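Local coordinates for putative nucleotidyltransferase, hypothetical protein AF0614 (Archaeoglobus fulgidus, PDB 1YLQ) that probably acts as a nucleotidyltransferase and is a small archaeal protein built around a single NTP-transferase-type domain, at residues A41-V46 with K77-S82; D45-R50 with L54-K59. One frame throughout, in Å; residues are numbered along the deposited sequence.

Contact 1: A41-V46 with K77-S82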
# COMPACT_ATOMS: atom_id res chain seq x y z
N ALA A 41 -10.77 -2.86 5.08
CA ALA A 41 -12.11 -3.29 5.51
C ALA A 41 -13.03 -2.06 5.42
O ALA A 41 -12.70 -0.99 5.95
CB ALA A 41 -12.05 -3.85 6.89
N ILE A 42 -14.12 -2.19 4.69
CA ILE A 42 -15.11 -1.14 4.56
C ILE A 42 -16.38 -1.64 5.24
O ILE A 42 -16.97 -2.63 4.82
CB ILE A 42 -15.31 -0.78 3.08
CG1 ILE A 42 -13.93 -0.46 2.45
CG2 ILE A 42 -16.40 0.42 2.93
CD1 ILE A 42 -13.95 -0.22 0.99
N VAL A 43 -16.80 -0.96 6.30
CA VAL A 43 -17.66 -1.57 7.29
C VAL A 43 -18.91 -0.71 7.49
O VAL A 43 -18.81 0.47 7.81
CB VAL A 43 -16.93 -1.68 8.66
CG1 VAL A 43 -17.85 -2.25 9.73
CG2 VAL A 43 -15.57 -2.50 8.53
N SER A 44 -20.08 -1.32 7.31
CA SER A 44 -21.35 -0.59 7.55
C SER A 44 -22.43 -1.64 7.65
O SER A 44 -22.36 -2.65 6.95
CB SER A 44 -21.68 0.31 6.35
OG SER A 44 -23.01 0.80 6.47
N ASP A 45 -23.47 -1.39 8.45
CA ASP A 45 -24.60 -2.35 8.45
C ASP A 45 -25.47 -2.21 7.21
O ASP A 45 -26.35 -3.04 6.95
CB ASP A 45 -25.42 -2.25 9.74
CG ASP A 45 -24.74 -2.95 10.90
OD1 ASP A 45 -23.78 -3.77 10.70
OD2 ASP A 45 -25.20 -2.73 12.02
N VAL A 46 -25.22 -1.21 6.39
CA VAL A 46 -25.83 -1.24 5.04
C VAL A 46 -25.50 -2.56 4.27
O VAL A 46 -26.27 -3.05 3.48
CB VAL A 46 -25.40 0.02 4.22
CG1 VAL A 46 -25.95 -0.01 2.82
CG2 VAL A 46 -25.95 1.31 4.92
N LYS A 77 -20.94 -6.63 12.71
CA LYS A 77 -20.71 -7.93 13.30
C LYS A 77 -19.55 -8.68 12.65
O LYS A 77 -18.73 -9.33 13.34
CB LYS A 77 -22.01 -8.73 13.16
CG LYS A 77 -22.03 -10.12 13.68
CD LYS A 77 -23.50 -10.62 13.86
CE LYS A 77 -23.61 -12.15 13.85
NZ LYS A 77 -25.07 -12.56 13.80
N GLU A 78 -19.50 -8.60 11.32
CA GLU A 78 -18.42 -9.25 10.54
C GLU A 78 -17.04 -8.65 10.84
O GLU A 78 -16.05 -9.36 10.99
CB GLU A 78 -18.75 -9.17 9.01
CG GLU A 78 -19.80 -10.23 8.63
CD GLU A 78 -20.34 -9.99 7.24
OE1 GLU A 78 -19.99 -8.97 6.58
OE2 GLU A 78 -21.12 -10.83 6.80
N TRP A 79 -16.99 -7.33 10.94
CA TRP A 79 -15.76 -6.65 11.31
C TRP A 79 -15.32 -7.02 12.79
O TRP A 79 -14.17 -7.32 13.03
CB TRP A 79 -15.93 -5.13 11.14
CG TRP A 79 -14.74 -4.30 11.64
CD1 TRP A 79 -14.77 -3.31 12.60
CD2 TRP A 79 -13.36 -4.45 11.25
NE1 TRP A 79 -13.50 -2.79 12.78
CE2 TRP A 79 -12.61 -3.48 11.99
CE3 TRP A 79 -12.68 -5.26 10.32
CZ2 TRP A 79 -11.22 -3.32 11.83
CZ3 TRP A 79 -11.28 -5.11 10.19
CH2 TRP A 79 -10.56 -4.14 10.95
N LYS A 80 -16.26 -7.02 13.74
CA LYS A 80 -15.99 -7.53 15.10
C LYS A 80 -15.30 -8.92 15.00
O LYS A 80 -14.20 -9.14 15.57
CB LYS A 80 -17.29 -7.57 15.94
CG LYS A 80 -17.03 -7.78 17.45
CD LYS A 80 -18.29 -7.67 18.25
CE LYS A 80 -18.00 -7.82 19.74
NZ LYS A 80 -19.24 -7.74 20.56
N MET A 81 -15.88 -9.84 14.24
CA MET A 81 -15.24 -11.12 14.08
C MET A 81 -13.85 -11.02 13.47
O MET A 81 -12.95 -11.66 13.97
CB MET A 81 -16.13 -12.14 13.32
CG MET A 81 -15.49 -13.57 13.30
SD MET A 81 -16.56 -14.90 12.69
CE MET A 81 -16.72 -14.57 10.97
N SER A 82 -13.67 -10.24 12.39
CA SER A 82 -12.39 -10.15 11.67
C SER A 82 -11.26 -9.72 12.59
O SER A 82 -10.13 -10.26 12.54
CB SER A 82 -12.50 -9.16 10.49
OG SER A 82 -13.49 -9.61 9.60
O HOH W 1 -23.75 -6.07 12.08
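V43 lays its two methyl branches against the root of the W79 side chain, which it meets at about a right angle. The CG1 methyl leans on the methylene, 3.7 Å from V43 CG1 to W79 CB. V43 CG2 reaches over one face of the W79 indole, a CH-pi contact 4.1 Å from the centroid of the five-membered ring and 29° off its normal. W79 CG lies anti to its own backbone N (chi1 174°), a torsion that swings the indole off the helix towards the strand. The six-membered ring then reaches A41, whose CB approaches W79 CZ3 obliquely at 3.6 Å. Y21 stacks on the same indole and Y89 meets it edge-to-face.

Alternation along a beta strand decides which side chains face the helix: A41 and V43 of strand 38-43 face helix 76-83, while I42 points away towards helix 50-63. This is the layered alpha/beta build of the nucleotidyltransferase fold, with helices on both faces of a mixed sheet.

Polar links lie beyond the strand's end. One water donates to D45 OD1 (2.7 Å) and accepts from K77 N (2.9 Å), and the same carboxylate oxygen also takes the N-H of K76, so D45 ties the strand's exit to the start of the helix. Next to it, S44 OG accepts from V46 N at 3.0 Å, an ST turn, and also bonds D17.

Contact 2: D45-R50 with L54-K59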
# COMPACT_ATOMS: atom_id res chain seq x y z
N ASP A 45 -23.47 -1.39 8.45
CA ASP A 45 -24.60 -2.35 8.45
C ASP A 45 -25.47 -2.21 7.21
O ASP A 45 -26.35 -3.04 6.95
CB ASP A 45 -25.42 -2.25 9.74
CG ASP A 45 -24.74 -2.95 10.90
OD1 ASP A 45 -23.78 -3.77 10.70
OD2 ASP A 45 -25.20 -2.73 12.02
N VAL A 46 -25.22 -1.21 6.39
CA VAL A 46 -25.83 -1.24 5.04
C VAL A 46 -25.50 -2.56 4.27
O VAL A 46 -26.27 -3.05 3.48
CB VAL A 46 -25.40 0.02 4.22
CG1 VAL A 46 -25.95 -0.01 2.82
CG2 VAL A 46 -25.95 1.31 4.92
N PHE A 47 -24.35 -3.15 4.55
CA PHE A 47 -23.94 -4.37 3.86
C PHE A 47 -24.63 -5.63 4.39
O PHE A 47 -24.34 -6.76 3.92
CB PHE A 47 -22.42 -4.49 3.92
CG PHE A 47 -21.70 -3.34 3.21
CD1 PHE A 47 -22.05 -2.98 1.92
CD2 PHE A 47 -20.63 -2.68 3.83
CE1 PHE A 47 -21.39 -1.94 1.25
CE2 PHE A 47 -19.93 -1.66 3.17
CZ PHE A 47 -20.33 -1.27 1.90
N GLU A 48 -25.55 -5.44 5.34
CA GLU A 48 -26.44 -6.53 5.73
C GLU A 48 -27.29 -6.95 4.51
O GLU A 48 -27.77 -8.05 4.44
CB GLU A 48 -27.35 -6.14 6.90
CG GLU A 48 -26.67 -6.18 8.23
CD GLU A 48 -27.53 -5.55 9.33
OE1 GLU A 48 -28.57 -4.93 9.01
OE2 GLU A 48 -27.16 -5.69 10.51
N ASP A 49 -27.43 -6.07 3.54
CA ASP A 49 -28.15 -6.40 2.31
C ASP A 49 -27.11 -6.89 1.32
O ASP A 49 -26.26 -6.10 0.87
CB ASP A 49 -28.90 -5.16 1.79
CG ASP A 49 -29.55 -5.39 0.46
OD1 ASP A 49 -29.18 -6.32 -0.25
OD2 ASP A 49 -30.44 -4.64 0.08
N ARG A 50 -27.13 -8.19 1.03
CA ARG A 50 -26.15 -8.84 0.14
C ARG A 50 -26.07 -8.15 -1.20
O ARG A 50 -25.02 -8.09 -1.81
CB ARG A 50 -26.53 -10.31 -0.05
CG ARG A 50 -25.68 -11.10 -1.07
CD ARG A 50 -25.71 -12.58 -0.72
NE ARG A 50 -27.05 -13.14 -0.78
CZ ARG A 50 -27.36 -14.40 -0.48
NH1 ARG A 50 -26.44 -15.24 -0.01
NH2 ARG A 50 -28.59 -14.80 -0.62
N LEU A 54 -22.69 -6.71 -2.82
CA LEU A 54 -22.22 -7.19 -4.15
C LEU A 54 -21.96 -6.01 -5.11
O LEU A 54 -20.94 -5.96 -5.81
CB LEU A 54 -23.23 -8.21 -4.75
CG LEU A 54 -22.98 -8.60 -6.22
CD1 LEU A 54 -21.65 -9.32 -6.36
CD2 LEU A 54 -24.11 -9.44 -6.83
N GLU A 55 -22.94 -5.11 -5.17
CA GLU A 55 -22.90 -3.86 -5.94
C GLU A 55 -21.62 -3.06 -5.59
O GLU A 55 -20.87 -2.62 -6.47
CB GLU A 55 -24.14 -3.07 -5.48
CG GLU A 55 -24.35 -1.67 -5.97
CD GLU A 55 -23.45 -0.61 -5.32
OE1 GLU A 55 -23.54 -0.32 -4.10
OE2 GLU A 55 -22.69 -0.03 -6.10
N PHE A 56 -21.39 -2.86 -4.29
CA PHE A 56 -20.29 -2.02 -3.85
C PHE A 56 -18.96 -2.71 -4.16
O PHE A 56 -17.98 -2.10 -4.68
CB PHE A 56 -20.40 -1.70 -2.37
CG PHE A 56 -19.30 -0.76 -1.89
CD1 PHE A 56 -19.37 0.61 -2.15
CD2 PHE A 56 -18.20 -1.27 -1.26
CE1 PHE A 56 -18.34 1.47 -1.76
CE2 PHE A 56 -17.16 -0.44 -0.86
CZ PHE A 56 -17.25 0.95 -1.10
N PHE A 57 -18.91 -3.99 -3.82
CA PHE A 57 -17.70 -4.76 -4.11
C PHE A 57 -17.32 -4.74 -5.58
O PHE A 57 -16.13 -4.59 -5.91
CB PHE A 57 -17.77 -6.19 -3.56
CG PHE A 57 -16.54 -7.01 -3.82
CD1 PHE A 57 -15.47 -7.02 -2.89
CD2 PHE A 57 -16.47 -7.86 -4.91
CE1 PHE A 57 -14.35 -7.85 -3.09
CE2 PHE A 57 -15.32 -8.67 -5.13
CZ PHE A 57 -14.27 -8.66 -4.23
N GLY A 58 -18.31 -4.90 -6.47
CA GLY A 58 -18.05 -4.88 -7.90
C GLY A 58 -17.48 -3.53 -8.33
O GLY A 58 -16.49 -3.47 -9.08
N LYS A 59 -18.11 -2.46 -7.86
CA LYS A 59 -17.65 -1.08 -8.11
C LYS A 59 -16.19 -0.85 -7.67
O LYS A 59 -15.36 -0.35 -8.44
CB LYS A 59 -18.53 -0.09 -7.33
CG LYS A 59 -19.00 1.10 -8.14
CD LYS A 59 -19.28 2.29 -7.26
CE LYS A 59 -20.42 2.06 -6.29
NZ LYS A 59 -21.77 2.52 -6.82
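R50 O accepts the backbone N-H of L54, with 2.9 Å from L54 N to R50 O and an N-H...O angle of 153°. This is the first-turn i to i+4 bond of helix 50-63, and L54 CB rests 3.4 Å from that R50 O. One residue earlier, D49 holds the N-cap position: its OD1 takes the N-H of N51 and, more weakly, that of R52. The chain enters the helix through a short 3-10 segment, in which E48 N bonds D45 O at 3.0 Å and D49 N bonds V46 O at 3.2 Å.

The apolar side of the contact is a pair of phenylalanines. F47 and F56 form an oblique aromatic pair, with centroids 5.5 Å apart and planes at 44°. The far end of F47 does the touching: F47 CE1 meets F56 CB at 3.8 Å, and F47 CZ lies over one face of the F56 ring, 3.8 Å from F56 CD2. The first torsion of F47 (chi1 -62°) sets its CG beside the backbone N and anti to the carbonyl carbon, carrying the ring from the 3-10 turn across to the helix.

Farther along, K59 NZ bridges to E55 OE2 at 2.8 Å, one helical turn apart, meeting the carboxylate on its syn side but somewhat out of its plane. The lysine probably eases the closeness of E55 to D14, another acid.

Both rings also touch I73 of strand 69-74, and F56 reaches T11 and D14 of helix 3-14, so the pair is lodged where the 3-10 turn, helix 50-63, helix 3-14 and the sheet come together.

The two contacts start from the same length of chain, sharing D45 and V46, yet serve opposite sides of the sheet. Contact 1 is wholly buried where its side chains touch and joins strand 38-43 to helix 76-83, distant in sequence, through aliphatic groups and an indole, with a water at its border. Contact 2 is local, a turn folded against the helix that follows it: its phenylalanines are buried, whereas R50 and L54 lie at the surface and meet through a helical backbone bond. I42 joins the two, since its O packs on F47 CE2 at 3.5 Å and its CD1 on F56 CE2 at 3.7 Å.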